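Long-range contact in PpBBE-like 1 D396N (Physcomitrella patens subsp. patens, PDB 6EO5), which is a variant of a berberine bridge enzyme-like flavoprotein that oxidises cellobiose with a bi-covalently attached FAD: residues N329-L343 / H386-W399. Sequence-based numbering, arbitrary orientation.
Sequences NTFKAKSIYVNGPGL and HRNSLYSIQMVASW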
loop_
_atom_site.group_PDB
_atom_site.type_symbol
_atom_site.label_atom_id
_atom_site.label_comp_id
_atom_site.label_asym_id
_atom_site.label_seq_id
_atom_site.Cartn_x
_atom_site.Cartn_y
_atom_site.Cartn_z
ATOM N N ASN A 329 -7.530 13.902 -0.082
ATOM C CA ASN A 329 -8.908 13.525 -0.368
ATOM C C ASN A 329 -9.613 13.314 0.973
ATOM O O ASN A 329 -8.972 13.301 2.027
ATOM C CB ASN A 329 -8.941 12.269 -1.255
ATOM C CG ASN A 329 -10.325 11.964 -1.819
ATOM O OD1 ASN A 329 -11.212 12.822 -1.833
ATOM N ND2 ASN A 329 -10.506 10.735 -2.303
ATOM N N THR A 330 -10.940 13.175 0.937
ATOM C CA THR A 330 -11.726 12.811 2.121
ATOM C C THR A 330 -12.658 11.672 1.750
ATOM O O THR A 330 -13.531 11.845 0.892
ATOM C CB THR A 330 -12.533 13.991 2.666
ATOM O OG1 THR A 330 -11.634 15.045 3.015
ATOM C CG2 THR A 330 -13.310 13.573 3.903
ATOM N N PHE A 331 -12.489 10.517 2.395
ATOM C CA PHE A 331 -13.068 9.309 1.829
ATOM C C PHE A 331 -13.162 8.212 2.871
ATOM O O PHE A 331 -12.485 8.242 3.902
ATOM C CB PHE A 331 -12.248 8.815 0.617
ATOM C CG PHE A 331 -10.810 8.439 0.941
ATOM C CD1 PHE A 331 -9.799 9.387 0.884
ATOM C CD2 PHE A 331 -10.467 7.128 1.256
ATOM C CE1 PHE A 331 -8.473 9.040 1.164
ATOM C CE2 PHE A 331 -9.140 6.768 1.536
ATOM C CZ PHE A 331 -8.147 7.726 1.496
ATOM N N LYS A 332 -14.018 7.240 2.576
ATOM C CA LYS A 332 -14.005 5.937 3.222
ATOM C C LYS A 332 -13.644 4.893 2.170
ATOM O O LYS A 332 -14.192 4.908 1.062
ATOM C CB LYS A 332 -15.357 5.628 3.862
ATOM C CG LYS A 332 -15.495 4.211 4.388
ATOM C CD LYS A 332 -14.584 3.958 5.571
ATOM C CE LYS A 332 -14.707 2.520 6.014
ATOM N NZ LYS A 332 -13.689 2.175 7.029
ATOM N N ALA A 333 -12.703 4.011 2.504
ATOM C CA ALA A 333 -12.268 2.947 1.607
ATOM C C ALA A 333 -12.482 1.578 2.254
ATOM O O ALA A 333 -12.347 1.419 3.472
ATOM C CB ALA A 333 -10.795 3.125 1.217
ATOM N N LYS A 334 -12.839 0.592 1.428
ATOM C CA LYS A 334 -12.923 -0.803 1.847
ATOM C C LYS A 334 -12.274 -1.668 0.771
ATOM O O LYS A 334 -12.032 -1.212 -0.349
ATOM C CB LYS A 334 -14.380 -1.228 2.089
ATOM C CG LYS A 334 -15.133 -0.290 3.025
ATOM C CD LYS A 334 -16.584 -0.686 3.261
ATOM C CE LYS A 334 -16.719 -1.971 4.051
ATOM N NZ LYS A 334 -16.235 -1.849 5.458
ATOM N N SER A 335 -11.971 -2.922 1.102
ATOM C CA SER A 335 -11.409 -3.824 0.096
ATOM C C SER A 335 -11.900 -5.248 0.340
ATOM O O SER A 335 -12.488 -5.562 1.391
ATOM C CB SER A 335 -9.872 -3.775 0.081
ATOM O OG SER A 335 -9.312 -4.551 1.130
ATOM N N ILE A 336 -11.654 -6.115 -0.647
ATOM C CA ILE A 336 -12.041 -7.521 -0.560
ATOM C C ILE A 336 -11.218 -8.302 -1.568
ATOM O O ILE A 336 -10.698 -7.738 -2.530
ATOM C CB ILE A 336 -13.560 -7.695 -0.813
ATOM C CG1 ILE A 336 -14.120 -8.847 0.025
ATOM C CG2 ILE A 336 -13.848 -7.858 -2.293
ATOM C CD1 ILE A 336 -15.612 -8.906 0.015
ATOM N N TYR A 337 -11.095 -9.613 -1.351
ATOM C CA TYR A 337 -10.419 -10.504 -2.292
ATOM C C TYR A 337 -11.421 -11.449 -2.952
ATOM O O TYR A 337 -12.358 -11.934 -2.305
ATOM C CB TYR A 337 -9.318 -11.319 -1.602
ATOM C CG TYR A 337 -8.009 -10.581 -1.459
ATOM C CD1 TYR A 337 -7.152 -10.399 -2.564
ATOM C CD2 TYR A 337 -7.622 -10.056 -0.226
ATOM C CE1 TYR A 337 -5.935 -9.700 -2.429
ATOM C CE2 TYR A 337 -6.424 -9.358 -0.081
ATOM C CZ TYR A 337 -5.588 -9.183 -1.178
ATOM O OH TYR A 337 -4.413 -8.491 -0.997
ATOM N N VAL A 338 -11.213 -11.704 -4.241
ATOM C CA VAL A 338 -12.035 -12.607 -5.039
ATOM C C VAL A 338 -11.144 -13.727 -5.547
ATOM O O VAL A 338 -10.044 -13.469 -6.053
ATOM C CB VAL A 338 -12.704 -11.882 -6.219
ATOM C CG1 VAL A 338 -13.588 -12.839 -6.986
ATOM C CG2 VAL A 338 -13.500 -10.675 -5.729
ATOM N N ASN A 339 -11.607 -14.963 -5.405
ATOM C CA ASN A 339 -10.861 -16.135 -5.841
ATOM C C ASN A 339 -11.256 -16.522 -7.262
ATOM O O ASN A 339 -12.336 -16.170 -7.749
ATOM C CB ASN A 339 -11.107 -17.315 -4.910
ATOM C CG ASN A 339 -10.466 -17.137 -3.560
ATOM O OD1 ASN A 339 -9.551 -16.334 -3.381
ATOM N ND2 ASN A 339 -10.945 -17.900 -2.591
ATOM N N GLY A 340 -10.360 -17.253 -7.929
ATOM C CA GLY A 340 -10.672 -17.817 -9.232
ATOM C C GLY A 340 -11.928 -18.674 -9.147
ATOM O O GLY A 340 -12.152 -19.348 -8.146
ATOM N N PRO A 341 -12.764 -18.659 -10.192
ATOM C CA PRO A 341 -12.578 -17.940 -11.453
ATOM C C PRO A 341 -13.185 -16.556 -11.425
ATOM O O PRO A 341 -13.336 -15.946 -12.483
ATOM C CB PRO A 341 -13.316 -18.823 -12.453
ATOM C CG PRO A 341 -14.469 -19.361 -11.655
ATOM C CD PRO A 341 -13.981 -19.492 -10.219
ATOM N N GLY A 342 -13.546 -16.072 -10.238
ATOM C CA GLY A 342 -14.060 -14.723 -10.116
ATOM C C GLY A 342 -15.508 -14.667 -9.682
ATOM O O GLY A 342 -16.068 -15.640 -9.162
ATOM N N LEU A 343 -16.126 -13.511 -9.871
ATOM C CA LEU A 343 -17.541 -13.389 -9.576
ATOM C C LEU A 343 -18.355 -14.138 -10.623
ATOM O O LEU A 343 -18.063 -14.084 -11.818
ATOM C CB LEU A 343 -17.951 -11.914 -9.528
ATOM C CG LEU A 343 -17.228 -11.035 -8.501
ATOM C CD1 LEU A 343 -17.619 -9.582 -8.665
ATOM C CD2 LEU A 343 -17.503 -11.512 -7.089
ATOM N N HIS A 386 -2.615 -13.485 1.568
ATOM C CA HIS A 386 -3.499 -13.473 0.404
ATOM C C HIS A 386 -2.732 -13.959 -0.820
ATOM O O HIS A 386 -2.323 -13.193 -1.696
ATOM C CB HIS A 386 -4.073 -12.078 0.219
ATOM C CG HIS A 386 -4.464 -11.435 1.509
ATOM N ND1 HIS A 386 -5.524 -11.884 2.275
ATOM C CD2 HIS A 386 -3.909 -10.409 2.196
ATOM C CE1 HIS A 386 -5.610 -11.150 3.371
ATOM N NE2 HIS A 386 -4.645 -10.244 3.345
ATOM N N ARG A 387 -2.549 -15.276 -0.880
ATOM C CA ARG A 387 -1.700 -15.901 -1.885
ATOM C C ARG A 387 -2.488 -16.783 -2.845
ATOM O O ARG A 387 -1.881 -17.585 -3.565
ATOM C CB ARG A 387 -0.607 -16.721 -1.203
ATOM C CG ARG A 387 0.177 -15.952 -0.161
ATOM C CD ARG A 387 1.087 -14.960 -0.824
ATOM N NE ARG A 387 2.038 -14.385 0.121
ATOM C CZ ARG A 387 2.990 -13.526 -0.232
ATOM N NH1 ARG A 387 3.100 -13.168 -1.508
ATOM N NH2 ARG A 387 3.824 -13.033 0.680
ATOM N N ASN A 388 -3.828 -16.668 -2.867
ATOM C CA ASN A 388 -4.645 -17.585 -3.655
ATOM C C ASN A 388 -5.865 -16.913 -4.287
ATOM O O ASN A 388 -6.852 -17.598 -4.601
ATOM C CB ASN A 388 -5.101 -18.770 -2.801
ATOM C CG ASN A 388 -5.401 -20.001 -3.630
ATOM O OD1 ASN A 388 -4.640 -20.361 -4.539
ATOM N ND2 ASN A 388 -6.515 -20.652 -3.337
ATOM N N SER A 389 -5.819 -15.606 -4.502
ATOM C CA SER A 389 -6.920 -14.872 -5.102
ATOM C C SER A 389 -6.658 -14.630 -6.581
ATOM O O SER A 389 -5.520 -14.684 -7.055
ATOM C CB SER A 389 -7.105 -13.524 -4.410
ATOM O OG SER A 389 -6.006 -12.694 -4.772
ATOM N N LEU A 390 -7.736 -14.333 -7.309
ATOM C CA LEU A 390 -7.571 -13.851 -8.675
ATOM C C LEU A 390 -7.273 -12.354 -8.684
ATOM O O LEU A 390 -6.341 -11.910 -9.367
ATOM C CB LEU A 390 -8.819 -14.171 -9.498
ATOM C CG LEU A 390 -8.789 -13.865 -10.992
ATOM C CD1 LEU A 390 -7.603 -14.553 -11.701
ATOM C CD2 LEU A 390 -10.128 -14.248 -11.636
ATOM N N TYR A 391 -8.027 -11.569 -7.906
ATOM C CA TYR A 391 -7.802 -10.132 -7.829
ATOM C C TYR A 391 -8.358 -9.588 -6.516
ATOM O O TYR A 391 -9.169 -10.234 -5.844
ATOM C CB TYR A 391 -8.422 -9.411 -9.035
ATOM C CG TYR A 391 -9.911 -9.615 -9.200
ATOM C CD1 TYR A 391 -10.825 -8.827 -8.494
ATOM C CD2 TYR A 391 -10.408 -10.571 -10.081
ATOM C CE1 TYR A 391 -12.177 -9.002 -8.648
ATOM C CE2 TYR A 391 -11.768 -10.749 -10.246
ATOM C CZ TYR A 391 -12.649 -9.966 -9.524
ATOM O OH TYR A 391 -14.013 -10.135 -9.670
ATOM N N SER A 392 -7.898 -8.389 -6.156
ATOM C CA SER A 392 -8.431 -7.615 -5.044
ATOM C C SER A 392 -9.345 -6.524 -5.583
ATOM O O SER A 392 -9.206 -6.100 -6.731
ATOM C CB SER A 392 -7.303 -6.971 -4.244
ATOM O OG SER A 392 -6.541 -6.096 -5.079
ATOM N N ILE A 393 -10.280 -6.058 -4.756
ATOM C CA ILE A 393 -11.131 -4.923 -5.117
ATOM C C ILE A 393 -10.845 -3.780 -4.152
ATOM O O ILE A 393 -11.020 -3.928 -2.935
ATOM C CB ILE A 393 -12.631 -5.272 -5.096
ATOM C CG1 ILE A 393 -12.953 -6.506 -5.937
ATOM C CG2 ILE A 393 -13.438 -4.088 -5.609
ATOM C CD1 ILE A 393 -14.443 -6.821 -5.966
ATOM N N GLN A 394 -10.441 -2.634 -4.687
ATOM C CA GLN A 394 -10.340 -1.413 -3.896
ATOM C C GLN A 394 -11.605 -0.583 -4.111
ATOM O O GLN A 394 -11.946 -0.252 -5.254
ATOM C CB GLN A 394 -9.090 -0.613 -4.258
ATOM C CG GLN A 394 -8.783 0.473 -3.239
ATOM C CD GLN A 394 -7.793 1.507 -3.738
ATOM O OE1 GLN A 394 -7.598 2.551 -3.111
ATOM N NE2 GLN A 394 -7.171 1.227 -4.872
ATOM N N MET A 395 -12.293 -0.252 -3.015
ATOM C CA MET A 395 -13.578 0.446 -3.043
ATOM C C MET A 395 -13.451 1.765 -2.290
ATOM O O MET A 395 -13.305 1.762 -1.064
ATOM C CB MET A 395 -14.671 -0.416 -2.414
ATOM C CG MET A 395 -14.553 -1.878 -2.742
ATOM S SD MET A 395 -15.492 -2.880 -1.589
ATOM C CE MET A 395 -15.216 -4.530 -2.198
ATOM N N VAL A 396 -13.541 2.885 -3.006
ATOM C CA VAL A 396 -13.340 4.218 -2.438
ATOM C C VAL A 396 -14.586 5.061 -2.697
ATOM O O VAL A 396 -15.067 5.121 -3.833
ATOM C CB VAL A 396 -12.098 4.910 -3.038
ATOM C CG1 VAL A 396 -11.868 6.265 -2.380
ATOM C CG2 VAL A 396 -10.862 4.029 -2.915
ATOM N N ALA A 397 -15.104 5.712 -1.646
ATOM C CA ALA A 397 -16.185 6.693 -1.763
ATOM C C ALA A 397 -15.748 8.000 -1.118
ATOM O O ALA A 397 -15.334 8.011 0.045
ATOM C CB ALA A 397 -17.475 6.202 -1.112
ATOM N N SER A 398 -15.856 9.096 -1.868
ATOM C CA SER A 398 -15.301 10.384 -1.479
ATOM C C SER A 398 -16.405 11.408 -1.266
ATOM O O SER A 398 -17.541 11.243 -1.725
ATOM C CB SER A 398 -14.326 10.916 -2.539
ATOM O OG SER A 398 -13.274 10.001 -2.779
ATOM N N TRP A 399 -16.053 12.478 -0.552
ATOM C CA TRP A 399 -16.936 13.625 -0.412
ATOM C C TRP A 399 -16.102 14.867 -0.158
ATOM O O TRP A 399 -14.960 14.789 0.296
ATOM C CB TRP A 399 -17.973 13.431 0.702
ATOM C CG TRP A 399 -17.452 13.144 2.097
ATOM C CD1 TRP A 399 -17.286 14.047 3.118
ATOM C CD2 TRP A 399 -17.090 11.861 2.639
ATOM N NE1 TRP A 399 -16.835 13.406 4.252
ATOM C CE2 TRP A 399 -16.708 12.067 3.985
ATOM C CE3 TRP A 399 -17.055 10.563 2.119
ATOM C CZ2 TRP A 399 -16.290 11.019 4.813
ATOM C CZ3 TRP A 399 -16.644 9.528 2.942
ATOM C CH2 TRP A 399 -16.265 9.761 4.276
#
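From Phe331 opposite Ser398 to Val338 opposite Tyr391, two antiparallel strands, their axes at 163°, alternate non-hydrogen-bonded and hydrogen-bonded pairs, and a classic beta bulge breaks the rhythm at one end. There Val338 O receives Leu390 N at 2.8 Å. A weak second bond reaches Val338 O from Tyr391 N at 3.3 Å.

Beside the bulge, Val338 lies alongside Tyr391, its CB over one face of the phenol ring, 4.0 Å from the ring centroid. Tyr391 CG sits between its own backbone N and carbonyl carbon (chi1 59°), which keeps the ring next to Val338 and carries OH to Leu343 CG; the hydroxyl is hydrogen-bonded to Gln243 OE1. On the same face, Ile336 CG2 meets both Ile393 CD1 and, at 3.6 Å, Met395 CE, and helix 405-420 covers Met395 and Lys334.

The pair forms one margin of a seven-stranded antiparallel sheet, consistent with the substrate-binding domain of berberine bridge enzyme-like members of the VAO superfamily: 331-338 is one of its two outer strands, and 391-398 lies between it and 361-367. Successive strand residues alternate between faces, so one pairing serves two environments: the opposite face carries Ser335, Tyr337 and Gln394, whose side chain comes within about 6 Å of FAD.

On that side Tyr337 makes an offset stack with His386, centroids 4.5 Å apart and planes at 21°, while His386 CB rests over the tyrosine face. His386 has its main polar partner in Gln429.

At the far end, Asn329 ND2 donates to Ser398 OG at 2.9 Å, nearly in its amide plane. Thr330 crosses Trp399 at about a right angle, setting CG2 over one face in a CH-pi contact, 3.9 Å from the five-membered ring centroid.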